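ABC-type phosphate transport system, periplasmic component (Lactobacillus brevis, PDB 4ECF) binds phosphate and probably serves as the solute-binding component (PstS) that hands it to an ABC-type import complex of the cytoplasmic membrane. Local coordinates at residues T12-Q15 with P16-E19; G241-P245 with D246-V250. All blocks are in the same frame, centred on the assembly; numbering follows the deposited sequence. Where two conformers were deposited one is given.

Contact 1. Residues T12-Q15 with P16-E19. With PO4 (phosphate ion), chain B; EDO (1,2-ethanediol), chain I.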
loop_
_atom_site.group_PDB
_atom_site.type_symbol
_atom_site.label_atom_id
_atom_site.label_comp_id
_atom_site.label_asym_id
_atom_site.label_seq_id
_atom_site.Cartn_x
_atom_site.Cartn_y
_atom_site.Cartn_z
ATOM N N THR A 12 2.222 6.204 -1.003
ATOM C CA THR A 12 2.369 6.401 0.438
ATOM C C THR A 12 2.475 5.080 1.221
ATOM O O THR A 12 3.086 5.048 2.296
ATOM C CB THR A 12 1.256 7.317 1.030
ATOM O OG1 THR A 12 0.002 6.641 1.011
ATOM C CG2 THR A 12 1.171 8.601 0.210
ATOM N N ALA A 13 1.978 3.987 0.654
ATOM C CA ALA A 13 2.193 2.676 1.257
ATOM C C ALA A 13 3.678 2.264 1.266
ATOM O O ALA A 13 4.159 1.619 2.206
ATOM C CB ALA A 13 1.379 1.606 0.550
ATOM N N LEU A 14 4.410 2.679 0.223
ATOM C CA LEU A 14 5.785 2.277 0.000
ATOM C C LEU A 14 6.762 3.332 0.588
ATOM O O LEU A 14 7.924 3.051 0.882
ATOM C CB LEU A 14 6.003 2.138 -1.498
ATOM C CG LEU A 14 7.319 1.567 -2.017
ATOM C CD1 LEU A 14 7.873 0.381 -1.212
ATOM C CD2 LEU A 14 7.180 1.271 -3.516
ATOM N N GLN A 15 6.235 4.519 0.833
ATOM C CA GLN A 15 7.024 5.641 1.267
ATOM C C GLN A 15 7.895 5.305 2.490
ATOM O O GLN A 15 9.081 5.682 2.542
ATOM C CB GLN A 15 6.125 6.833 1.540
ATOM C CG GLN A 15 6.899 8.124 1.778
ATOM C CD GLN A 15 5.994 9.332 1.910
ATOM O OE1 GLN A 15 4.802 9.276 1.596
ATOM N NE2 GLN A 15 6.578 10.453 2.349
ATOM N N PRO A 16 7.342 4.618 3.500
ATOM C CA PRO A 16 8.193 4.380 4.690
ATOM C C PRO A 16 9.425 3.539 4.373
ATOM O O PRO A 16 10.511 3.784 4.936
ATOM C CB PRO A 16 7.238 3.637 5.659
ATOM C CG PRO A 16 5.853 4.021 5.201
ATOM C CD PRO A 16 5.945 4.182 3.721
ATOM N N LEU A 17 9.270 2.539 3.525
ATOM C CA LEU A 17 10.428 1.703 3.149
ATOM C C LEU A 17 11.465 2.512 2.313
ATOM O O LEU A 17 12.701 2.405 2.524
ATOM C CB LEU A 17 9.989 0.472 2.354
ATOM C CG LEU A 17 11.088 -0.420 1.796
ATOM C CD1 LEU A 17 12.022 -0.896 2.920
ATOM C CD2 LEU A 17 10.471 -1.607 1.030
ATOM N N VAL A 18 10.984 3.313 1.380
ATOM C CA VAL A 18 11.876 4.134 0.540
ATOM C C VAL A 18 12.618 5.179 1.380
ATOM O O VAL A 18 13.808 5.392 1.231
ATOM C CB VAL A 18 11.164 4.703 -0.712
ATOM C CG1 VAL A 18 12.172 5.498 -1.527
ATOM C CG2 VAL A 18 10.546 3.567 -1.542
ATOM N N GLU A 19 11.922 5.789 2.327
ATOM C CA GLU A 19 12.549 6.742 3.217
ATOM C C GLU A 19 13.607 6.069 4.105
ATOM O O GLU A 19 14.698 6.595 4.330
ATOM C CB GLU A 19 11.510 7.438 4.098
ATOM C CG GLU A 19 10.678 8.408 3.320
ATOM C CD GLU A 19 9.636 9.112 4.150
ATOM O OE1 GLU A 19 9.263 8.561 5.204
ATOM O OE2 GLU A 19 9.191 10.198 3.714
HETATM P P PO4 B . -0.957 4.740 -2.162
HETATM O O1 PO4 B . -2.309 4.274 -1.636
HETATM O O2 PO4 B . -0.857 4.713 -3.643
HETATM O O3 PO4 B . -0.559 6.077 -1.600
HETATM O O4 PO4 B . 0.171 3.746 -1.596
HETATM C C1 EDO I . 5.381 9.283 5.772
HETATM O O1 EDO I . 4.254 9.226 6.656
HETATM C C2 EDO I . 5.854 7.868 5.468
HETATM O O2 EDO I . 6.990 7.521 6.272
#
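The side-chain amide of Gln15 and the carboxylate of Glu19, one helical turn on, are turned 80° against each other. At the NE2 edge of the amide, NE2 of Gln15 gives a hydrogen to OE2 of Glu19 at 3.0 Å; the acceptor lies close to the amide plane, but the donor stands over the carboxylate, 55° out of its plane. An ethanediol, probably from the crystallisation liquor, lies over one face of the Gln15 amide: its C2 is 3.8 Å from CD of Gln15, and its O2 donates to OE1 of Glu19. With CG anti to the backbone N (chi1 -170°) and an extended chain, Gln15 brings its amide alongside the first turn, while Glu19 runs back over O of Gln15.

Beneath them the first helical bonds close: N of Val18 to O of Leu14, and N of Glu19 to O of Gln15 at 2.9 Å. On the buried side, CG of Leu14 packs on CG2 of Val18 at 3.8 Å, and its CD1 on CD2 of Leu17.

N and OG1 of Thr12 both donate to O3 of the phosphate ion, the hydroxyl at 2.7 Å, and N of Ala13 donates to O4. Amides just ahead of helix 15-28 thus meet the anion, whose charge the helix dipole probably favours; Ser11, Thr41, Arg127, Ser131, Gly132 and Thr133 complete a site consistent with a PstS-type phosphate receptor.

Residues 12-19 lead from strand 4-10 into helix 15-28, with Leu14 and Val18 against Asn57 of strand 55-58 and Leu210 of strand 205-213, and Val18 and Glu19 touching Val36 of strand 32-39.

Contact 2. Residues G241-P245 with D246-V250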
loop_
_atom_site.group_PDB
_atom_site.type_symbol
_atom_site.label_atom_id
_atom_site.label_comp_id
_atom_site.label_asym_id
_atom_site.label_seq_id
_atom_site.Cartn_x
_atom_site.Cartn_y
_atom_site.Cartn_z
ATOM N N GLY A 241 7.401 -3.981 8.202
ATOM C CA GLY A 241 6.090 -4.551 8.019
ATOM C C GLY A 241 5.794 -5.143 6.663
ATOM O O GLY A 241 4.741 -5.735 6.488
ATOM N N TYR A 242 6.737 -5.036 5.724
ATOM C CA TYR A 242 6.561 -5.575 4.400
ATOM C C TYR A 242 7.053 -7.012 4.357
ATOM O O TYR A 242 7.738 -7.480 5.288
ATOM C CB TYR A 242 7.407 -4.767 3.392
ATOM C CG TYR A 242 7.119 -3.293 3.349
ATOM C CD1 TYR A 242 7.749 -2.413 4.226
ATOM C CD2 TYR A 242 6.239 -2.767 2.420
ATOM C CE1 TYR A 242 7.504 -1.060 4.196
ATOM C CE2 TYR A 242 5.999 -1.417 2.372
ATOM C CZ TYR A 242 6.638 -0.549 3.238
ATOM O OH TYR A 242 6.428 0.796 3.215
ATOM N N LEU A 243 6.738 -7.690 3.266
ATOM C CA LEU A 243 7.279 -9.009 2.966
ATOM C C LEU A 243 8.317 -8.868 1.869
ATOM O O LEU A 243 8.135 -8.142 0.888
ATOM C CB LEU A 243 6.164 -9.978 2.533
ATOM C CG LEU A 243 5.184 -10.407 3.604
ATOM C CD1 LEU A 243 4.153 -9.339 3.909
ATOM C CD2 LEU A 243 4.449 -11.649 3.198
ATOM N N SER A 244 9.478 -9.523 2.051
ATOM C CA SER A 244 10.398 -9.708 0.949
ATOM C C SER A 244 9.718 -10.654 -0.040
ATOM O O SER A 244 9.101 -11.626 0.376
ATOM C CB SER A 244 11.718 -10.320 1.423
ATOM O OG SER A 244 12.488 -10.633 0.282
ATOM N N PRO A 245 9.842 -10.410 -1.354
ATOM C CA PRO A 245 9.146 -11.307 -2.290
ATOM C C PRO A 245 9.489 -12.801 -2.181
ATOM O O PRO A 245 8.618 -13.628 -2.413
ATOM C CB PRO A 245 9.519 -10.700 -3.666
ATOM C CG PRO A 245 9.700 -9.252 -3.357
ATOM C CD PRO A 245 10.493 -9.302 -2.092
ATOM N N ASP A 246 10.707 -13.144 -1.765
ATOM C CA ASP A 246 11.089 -14.540 -1.541
ATOM C C ASP A 246 10.337 -15.238 -0.395
ATOM O O ASP A 246 10.435 -16.440 -0.275
ATOM C CB ASP A 246 12.571 -14.614 -1.174
ATOM C CG ASP A 246 12.842 -13.986 0.185
ATOM O OD1 ASP A 246 12.917 -12.744 0.238
ATOM O OD2 ASP A 246 12.957 -14.716 1.200
ATOM N N GLN A 247 9.645 -14.483 0.460
ATOM C CA GLN A 247 8.806 -15.086 1.501
ATOM C C GLN A 247 7.473 -15.592 0.938
ATOM O O GLN A 247 6.800 -16.418 1.561
ATOM C CB GLN A 247 8.505 -14.035 2.557
ATOM C CG GLN A 247 9.691 -13.587 3.375
ATOM C CD GLN A 247 9.248 -12.609 4.436
ATOM O OE1 GLN A 247 9.452 -11.422 4.310
ATOM N NE2 GLN A 247 8.571 -13.111 5.467
HETATM N N MSE A 248 7.061 -15.090 -0.230
HETATM C CA MSE A 248 5.770 -15.461 -0.813
HETATM C C MSE A 248 5.716 -16.924 -1.199
HETATM O O MSE A 248 6.674 -17.467 -1.764
HETATM C CB MSE A 248 5.438 -14.563 -2.034
HETATM C CG MSE A 248 5.194 -13.058 -1.718
HETATM SE SE MSE A 248 3.958 -12.661 -0.315
HETATM C CE MSE A 248 2.483 -12.927 -1.289
ATOM N N LEU A 249 4.601 -17.559 -0.863
ATOM C CA LEU A 249 4.340 -18.955 -1.188
ATOM C C LEU A 249 3.331 -19.048 -2.317
ATOM O O LEU A 249 2.869 -20.152 -2.661
ATOM C CB LEU A 249 3.861 -19.704 0.061
ATOM C CG LEU A 249 4.911 -19.820 1.172
ATOM C CD1 LEU A 249 4.273 -20.469 2.388
ATOM C CD2 LEU A 249 6.133 -20.647 0.799
ATOM N N VAL A 250 2.943 -17.888 -2.847
ATOM C CA VAL A 250 2.109 -17.783 -4.030
ATOM C C VAL A 250 2.678 -16.689 -4.938
ATOM O O VAL A 250 3.473 -15.859 -4.497
ATOM C CB VAL A 250 0.636 -17.440 -3.702
ATOM C CG1 VAL A 250 0.030 -18.484 -2.774
ATOM C CG2 VAL A 250 0.535 -16.070 -3.067
HETATM O O HOH W 1 13.302 -11.519 -2.162
HETATM O O HOH W 2 8.831 -16.570 -3.506
#
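Gln247 folds back over Ser244, and its side chain can be followed outward along that residue's backbone. CB lies 3.3 Å from O of Ser244, CG 3.6 Å from the same oxygen, and CD already nears N of Ser244. At the tip OE1 accepts the hydrogen of that N at 3.0 Å, the donor tilted 24° from the carbonyl plane, and also touches CA of Leu243. NE2 goes elsewhere, to OE2 of Glu194 on helix 194-198. CG anti to the carbonyl carbon (chi1 -68°) and an extended next step bring the amide back to the preceding residues; with both ends bonded, its rotation is fixed.

The backbone bonds run the other way: N of Gln247 donates to O of Ser244, and N of Met248 to O of Pro245. These bonds, each three residues back, make a short 3-10 turn, which follows the Schellman motif closing helix 230-239 at Gly241 and precedes strand 250-252. Two waters border the turn. One accepts from N of Asp246; the other bridges O of Pro245 and O of Met248.

On the apolar side SE of Met248, a selenomethionine, reaches CD2 of Leu243 at 3.7 Å, the two side chains crossing at about a right angle. Val80 of strand 73-87 and Val197 of helix 194-198 touch both of them.

In the fold
The two contacts meet through Tyr242, whose OH probably hydrogen-bonds O of Ala13 at 2.6 Å, tying the loop after helix 230-239 to the turn that leads into helix 15-28. The centres of contacts 1 and 2 lie about 16 Å apart. Contact 1 is largely buried, its centre about 9 Å from the chain centre, and contact 2 partly buried, its centre about 14 Å from it. Both reach strand 205-213, though only contact 1 bonds to the phosphate. In 12-19 the amides ahead of the helix serve the anion; in 241-250 a side-chain carbonyl and waters take up backbone groups of a turn. Gln15 pairs with a carboxylate within its own helix, Gln247 with one on helix 194-198.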